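Local structure of purine nucleoside phosphorylase (Schistosoma mansoni, 5TBV) at residues E191-F196 and G215-G220; A64-N69 and Q84-M89. The protein probably catalyses the reversible phosphorolysis of purine nucleosides such as inosine and guanosine, releasing the free base and ribose 1-phosphate. All blocks are in the same frame, centred on the assembly; numbering follows the deposited sequence.

How the contacts relate
Contact 1 pairs two parallel strands and contact 2 joins two loops, yet both reach one pocket. Their centres lie 22 Å apart and their nearest atoms about 5 Å apart, so the two do not touch; both segments of contact 2 precede those of contact 1 in sequence. Contact 1 delivers G220 to the base of the bound nucleoside analogue, while contact 2 supplies R86 and H88 to the sulfate, which probably marks the phosphate site. S222 connects the two: its N bonds Y194 OH of contact 1 and its OG bonds the sulfate. The side chain of H88 also lies about 3 Å from the bound nucleoside analogue, nearest atoms. M89 and F196, one from each contact, pack on L145 of the third subunit.

Contact 1. Residues E191-F196 and G215-G220; sequences EGVYAF and GCDVVG. With TBN ('2-(4-amino-pyrrolo[2,3-D]pyrimidin-7-yl)-5-hydroxymethyl-tetrahydro-furan-3,4-diol), chain B.
The beta-alpha-beta crossover formed by strand 189-196, helix 205-214 and strand 218-220 is closed here: Y194, A195 and F196 run parallel to V218, V219 and G220, with the two short strand axes approaching to 4.6 Å. Two backbone bonds fix the register. A195 N reaches V218 O at 2.8 Å and is almost straight (177°), and G220 N meets A195 O at 3.0 Å. One step earlier V193 O is gripped twice, by V218 N and by D217 N, just beyond the Schellman motif that ends the helix at G215. The D217 N to V193 O bond measures 2.9 Å. D217 also returns a side-chain bond. With its CG turned beside its own backbone N (chi1 -61°), OD2 accepts V193 N through the anti lone pair at 2.8 Å and 169°; OD1 is held by N123, so the carboxylate is fixed at both oxygens. On the face shared by Y194 and V218, the two side chains cross at about a right angle, with Y194 CD2 3.6 Å from V218 CG2. The tyrosine oxygen continues over G220, where no side chain stands in its way, lying 3.1 Å from the G220 C atom, and bonds S222 N. On the opposite face, with V219, A195 CB packs against C216 SG. G220 CA ends 3.6 Å from N3 of the nucleoside, a parallel strand end delivering backbone to the base pocket of this phosphorylase fold.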
loop_
_atom_site.group_PDB
_atom_site.type_symbol
_atom_site.label_atom_id
_atom_site.label_comp_id
_atom_site.label_asym_id
_atom_site.label_seq_id
_atom_site.Cartn_x
_atom_site.Cartn_y
_atom_site.Cartn_z
ATOM N N GLU A 191 -19.882 -14.385 -11.869
ATOM C CA GLU A 191 -18.914 -13.405 -12.343
ATOM C C GLU A 191 -18.622 -12.418 -11.219
ATOM O O GLU A 191 -19.487 -12.167 -10.374
ATOM C CB GLU A 191 -19.423 -12.678 -13.580
ATOM C CG GLU A 191 -20.507 -11.675 -13.310
ATOM C CD GLU A 191 -21.148 -11.189 -14.594
ATOM O OE1 GLU A 191 -20.802 -11.756 -15.662
ATOM O OE2 GLU A 191 -21.985 -10.252 -14.535
ATOM N N GLY A 192 -17.407 -11.869 -11.182
ATOM C CA GLY A 192 -17.114 -11.040 -10.022
ATOM C C GLY A 192 -15.831 -10.249 -10.147
ATOM O O GLY A 192 -15.006 -10.495 -11.029
ATOM N N VAL A 193 -15.677 -9.306 -9.209
ATOM C CA VAL A 193 -14.483 -8.465 -9.070
ATOM C C VAL A 193 -13.523 -9.116 -8.072
ATOM O O VAL A 193 -13.938 -9.520 -6.978
ATOM C CB VAL A 193 -14.886 -7.045 -8.619
ATOM C CG1 VAL A 193 -13.646 -6.137 -8.382
ATOM C CG2 VAL A 193 -15.833 -6.427 -9.642
ATOM N N TYR A 194 -12.240 -9.210 -8.433
ATOM C CA TYR A 194 -11.194 -9.834 -7.613
ATOM C C TYR A 194 -10.364 -8.763 -6.893
ATOM O O TYR A 194 -9.745 -7.915 -7.550
ATOM C CB TYR A 194 -10.276 -10.699 -8.499
ATOM C CG TYR A 194 -9.114 -11.448 -7.828
ATOM C CD1 TYR A 194 -7.870 -10.830 -7.626
ATOM C CD2 TYR A 194 -9.233 -12.799 -7.476
ATOM C CE1 TYR A 194 -6.799 -11.518 -7.062
ATOM C CE2 TYR A 194 -8.153 -13.505 -6.893
ATOM C CZ TYR A 194 -6.944 -12.854 -6.686
ATOM O OH TYR A 194 -5.874 -13.526 -6.122
ATOM N N ALA A 195 -10.313 -8.827 -5.553
ATOM C CA ALA A 195 -9.428 -7.969 -4.759
ATOM C C ALA A 195 -8.081 -8.660 -4.544
ATOM O O ALA A 195 -8.034 -9.806 -4.093
ATOM C CB ALA A 195 -10.061 -7.616 -3.404
ATOM N N PHE A 196 -6.988 -7.962 -4.867
ATOM C CA PHE A 196 -5.614 -8.434 -4.597
ATOM C C PHE A 196 -5.171 -7.915 -3.221
ATOM O O PHE A 196 -5.005 -6.703 -3.044
ATOM C CB PHE A 196 -4.673 -7.955 -5.713
ATOM C CG PHE A 196 -3.189 -8.386 -5.573
ATOM C CD1 PHE A 196 -2.801 -9.540 -4.879
ATOM C CD2 PHE A 196 -2.188 -7.638 -6.218
ATOM C CE1 PHE A 196 -1.420 -9.930 -4.799
ATOM C CE2 PHE A 196 -0.820 -8.010 -6.142
ATOM C CZ PHE A 196 -0.447 -9.169 -5.430
ATOM N N GLY A 215 -17.249 -3.321 -2.906
ATOM C CA GLY A 215 -17.707 -3.903 -4.154
ATOM C C GLY A 215 -16.916 -5.078 -4.677
ATOM O O GLY A 215 -17.022 -5.391 -5.873
ATOM N N CYS A 216 -16.129 -5.739 -3.835
ATOM C CA CYS A 216 -15.369 -6.889 -4.265
ATOM C C CYS A 216 -16.182 -8.162 -4.056
ATOM O O CYS A 216 -16.871 -8.309 -3.044
ATOM C CB CYS A 216 -14.057 -6.977 -3.485
ATOM S SG CYS A 216 -13.057 -5.467 -3.515
ATOM N N ASP A 217 -16.057 -9.101 -4.993
ATOM C CA ASP A 217 -16.747 -10.372 -4.861
ATOM C C ASP A 217 -15.867 -11.479 -4.307
ATOM O O ASP A 217 -16.390 -12.406 -3.673
ATOM C CB ASP A 217 -17.330 -10.797 -6.218
ATOM C CG ASP A 217 -18.337 -9.790 -6.738
ATOM O OD1 ASP A 217 -19.476 -9.744 -6.205
ATOM O OD2 ASP A 217 -17.979 -9.028 -7.660
ATOM N N VAL A 218 -14.553 -11.399 -4.524
ATOM C CA VAL A 218 -13.592 -12.404 -4.058
ATOM C C VAL A 218 -12.270 -11.710 -3.743
ATOM O O VAL A 218 -11.998 -10.597 -4.214
ATOM C CB VAL A 218 -13.344 -13.529 -5.098
ATOM C CG1 VAL A 218 -14.638 -14.201 -5.528
ATOM C CG2 VAL A 218 -12.610 -12.977 -6.330
ATOM N N VAL A 219 -11.414 -12.399 -2.980
ATOM C CA VAL A 219 -10.116 -11.865 -2.570
ATOM C C VAL A 219 -9.072 -12.981 -2.619
ATOM O O VAL A 219 -9.344 -14.117 -2.215
ATOM C CB VAL A 219 -10.203 -11.230 -1.156
ATOM C CG1 VAL A 219 -10.690 -12.253 -0.101
ATOM C CG2 VAL A 219 -8.855 -10.638 -0.745
ATOM N N GLY A 220 -7.875 -12.664 -3.117
ATOM C CA GLY A 220 -6.784 -13.626 -3.049
ATOM C C GLY A 220 -5.442 -12.919 -3.141
ATOM O O GLY A 220 -5.380 -11.690 -3.197
HETATM O "O5'" TBN B . -4.203 -20.550 1.124
HETATM C "C5'" TBN B . -3.515 -19.406 0.670
HETATM C "C4'" TBN B . -3.201 -19.469 -0.821
HETATM O "O4'" TBN B . -4.386 -19.637 -1.532
HETATM C "C1'" TBN B . -4.947 -18.406 -1.854
HETATM N N9 TBN B . -6.125 -18.218 -0.994
HETATM C C8 TBN B . -6.924 -19.245 -0.709
HETATM C C7 TBN B . -7.954 -18.902 0.101
HETATM C C5 TBN B . -7.752 -17.533 0.325
HETATM C C6 TBN B . -8.464 -16.488 1.110
HETATM N N1 TBN B . -7.964 -15.261 1.098
HETATM C C2 TBN B . -6.870 -14.990 0.412
HETATM N N3 TBN B . -6.197 -15.860 -0.318
HETATM C C4 TBN B . -6.567 -17.125 -0.402
HETATM N N6 TBN B . -9.562 -16.754 1.837
HETATM C "C2'" TBN B . -3.842 -17.378 -1.672
HETATM O "O2'" TBN B . -3.735 -16.642 -2.822
HETATM C "C3'" TBN B . -2.602 -18.170 -1.321
HETATM O "O3'" TBN B . -1.712 -18.360 -2.399
#

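Contact 2. Residues A64-N69 and Q84-M89; sequences AGHVGN and QGRLHM. With SO4 (sulfate ion), chain C.
Q84 is held against N69 by its backbone, Q84 N donating to N69 O at 3.0 Å, and its extended side chain lies alongside V67, with Q84 CG 3.8 Å from V67 CB. From V67 N the carbonyl of Q84 receives a bond that is weak. At G85 the two CA traces come nearest, G85 CA standing 3.9 Å from H66 CA, and the missing side chain leaves room for the H66 backbone. R86 then gives its N to H66 ND1 at 3.0 Å (175°), while S35 bonds H66 NE2; with both ring nitrogens engaged, the rotation of the imidazole is fixed. These loops, following strands 47-51 and 78-83, wall an anion pocket, consistent with the phosphate site of a nucleoside phosphorylase. Bent at chi2 and chi3, R86 passes its CG by H66 CE1 and brings NH1 to sulfate O4 at 3.0 Å, and E226 salt-bridges its NE. H88 arrives from the opposite direction in a T-shaped pair: its plane is turned 89° to that of H66, and H88 CE1 sits over the H66 face, near the rim, 3.4 Å from H66 CE1. H88 NE2 donates to the same O4 at 2.8 Å (154°), and E91 takes its ND1.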
loop_
_atom_site.group_PDB
_atom_site.type_symbol
_atom_site.label_atom_id
_atom_site.label_comp_id
_atom_site.label_asym_id
_atom_site.label_seq_id
_atom_site.Cartn_x
_atom_site.Cartn_y
_atom_site.Cartn_z
ATOM N N ALA A 64 3.213 -24.886 -0.718
ATOM C CA ALA A 64 2.575 -26.189 -0.887
ATOM C C ALA A 64 1.485 -26.145 -1.960
ATOM O O ALA A 64 0.654 -25.236 -1.998
ATOM C CB ALA A 64 1.979 -26.656 0.441
ATOM N N GLY A 65 1.470 -27.151 -2.824
ATOM C CA GLY A 65 0.488 -27.193 -3.883
ATOM C C GLY A 65 0.905 -26.479 -5.144
ATOM O O GLY A 65 0.059 -26.241 -6.008
ATOM N N HIS A 66 2.185 -26.135 -5.275
ATOM C CA HIS A 66 2.730 -25.503 -6.475
ATOM C C HIS A 66 3.978 -26.284 -6.876
ATOM O O HIS A 66 5.041 -26.099 -6.281
ATOM C CB HIS A 66 3.037 -24.030 -6.223
ATOM C CG HIS A 66 1.809 -23.205 -5.962
ATOM N ND1 HIS A 66 1.186 -22.461 -6.948
ATOM C CD2 HIS A 66 1.067 -23.040 -4.839
ATOM C CE1 HIS A 66 0.124 -21.858 -6.436
ATOM N NE2 HIS A 66 0.024 -22.199 -5.160
ATOM N N VAL A 67 3.831 -27.166 -7.867
ATOM C CA VAL A 67 4.939 -27.951 -8.412
ATOM C C VAL A 67 5.721 -27.114 -9.426
ATOM O O VAL A 67 5.144 -26.521 -10.351
ATOM C CB VAL A 67 4.401 -29.237 -9.056
ATOM C CG1 VAL A 67 5.538 -30.153 -9.504
ATOM C CG2 VAL A 67 3.468 -29.948 -8.080
ATOM N N GLY A 68 7.038 -27.061 -9.267
ATOM C CA GLY A 68 7.811 -26.203 -10.151
ATOM C C GLY A 68 8.231 -26.816 -11.479
ATOM O O GLY A 68 9.429 -27.029 -11.696
ATOM N N ASN A 69 7.265 -27.097 -12.376
ATOM C CA ASN A 69 7.513 -27.615 -13.721
ATOM C C ASN A 69 6.753 -26.796 -14.760
ATOM O O ASN A 69 5.613 -26.375 -14.514
ATOM C CB ASN A 69 7.047 -29.079 -13.913
ATOM C CG ASN A 69 7.809 -30.084 -13.064
ATOM O OD1 ASN A 69 9.039 -30.065 -12.972
ATOM N ND2 ASN A 69 7.065 -30.998 -12.464
ATOM N N GLN A 84 2.791 -25.470 -13.835
ATOM C CA GLN A 84 2.220 -26.385 -12.849
ATOM C C GLN A 84 2.244 -25.819 -11.426
ATOM O O GLN A 84 1.725 -26.456 -10.502
ATOM C CB GLN A 84 2.954 -27.735 -12.907
ATOM C CG GLN A 84 2.250 -28.862 -12.159
ATOM C CD GLN A 84 2.874 -30.216 -12.402
ATOM O OE1 GLN A 84 3.769 -30.358 -13.230
ATOM N NE2 GLN A 84 2.386 -31.230 -11.689
ATOM N N GLY A 85 2.805 -24.638 -11.242
ATOM C CA GLY A 85 2.741 -23.914 -9.986
ATOM C C GLY A 85 3.111 -22.482 -10.299
ATOM O O GLY A 85 3.789 -22.211 -11.298
ATOM N N ARG A 86 2.653 -21.558 -9.458
ATOM C CA ARG A 86 2.933 -20.156 -9.720
ATOM C C ARG A 86 3.727 -19.568 -8.564
ATOM O O ARG A 86 3.792 -20.145 -7.472
ATOM C CB ARG A 86 1.631 -19.348 -9.947
ATOM C CG ARG A 86 0.711 -19.258 -8.726
ATOM C CD ARG A 86 0.102 -17.829 -8.576
ATOM N NE ARG A 86 -0.759 -17.399 -9.692
ATOM C CZ ARG A 86 -1.954 -17.925 -9.968
ATOM N NH1 ARG A 86 -2.457 -18.924 -9.229
ATOM N NH2 ARG A 86 -2.665 -17.441 -10.976
ATOM N N LEU A 87 4.338 -18.410 -8.842
ATOM C CA LEU A 87 5.070 -17.587 -7.884
ATOM C C LEU A 87 4.167 -16.499 -7.320
ATOM O O LEU A 87 3.317 -15.955 -8.033
ATOM C CB LEU A 87 6.278 -16.929 -8.554
ATOM C CG LEU A 87 7.239 -17.907 -9.232
ATOM C CD1 LEU A 87 8.226 -17.129 -10.071
ATOM C CD2 LEU A 87 7.958 -18.811 -8.205
ATOM N N HIS A 88 4.380 -16.156 -6.034
ATOM C CA HIS A 88 3.575 -15.146 -5.352
ATOM C C HIS A 88 4.463 -14.070 -4.737
ATOM O O HIS A 88 5.572 -14.355 -4.273
ATOM C CB HIS A 88 2.728 -15.755 -4.208
ATOM C CG HIS A 88 1.970 -16.990 -4.589
ATOM N ND1 HIS A 88 2.574 -18.225 -4.741
ATOM C CD2 HIS A 88 0.642 -17.193 -4.792
ATOM C CE1 HIS A 88 1.657 -19.128 -5.050
ATOM N NE2 HIS A 88 0.477 -18.532 -5.085
ATOM N N MET A 89 3.933 -12.842 -4.662
ATOM C CA MET A 89 4.713 -11.744 -4.081
ATOM C C MET A 89 4.924 -11.906 -2.560
ATOM O O MET A 89 5.959 -11.463 -2.040
ATOM C CB MET A 89 4.060 -10.386 -4.404
ATOM C CG MET A 89 4.084 -9.943 -5.909
ATOM S SD MET A 89 5.758 -9.770 -6.614
ATOM C CE MET A 89 6.452 -8.346 -5.740
HETATM S S SO4 C . -3.117 -19.218 -5.514
HETATM O O1 SO4 C . -2.730 -19.457 -4.075
HETATM O O2 SO4 C . -3.642 -17.847 -5.623
HETATM O O3 SO4 C . -4.149 -20.103 -6.059
HETATM O O4 SO4 C . -1.923 -19.318 -6.349
#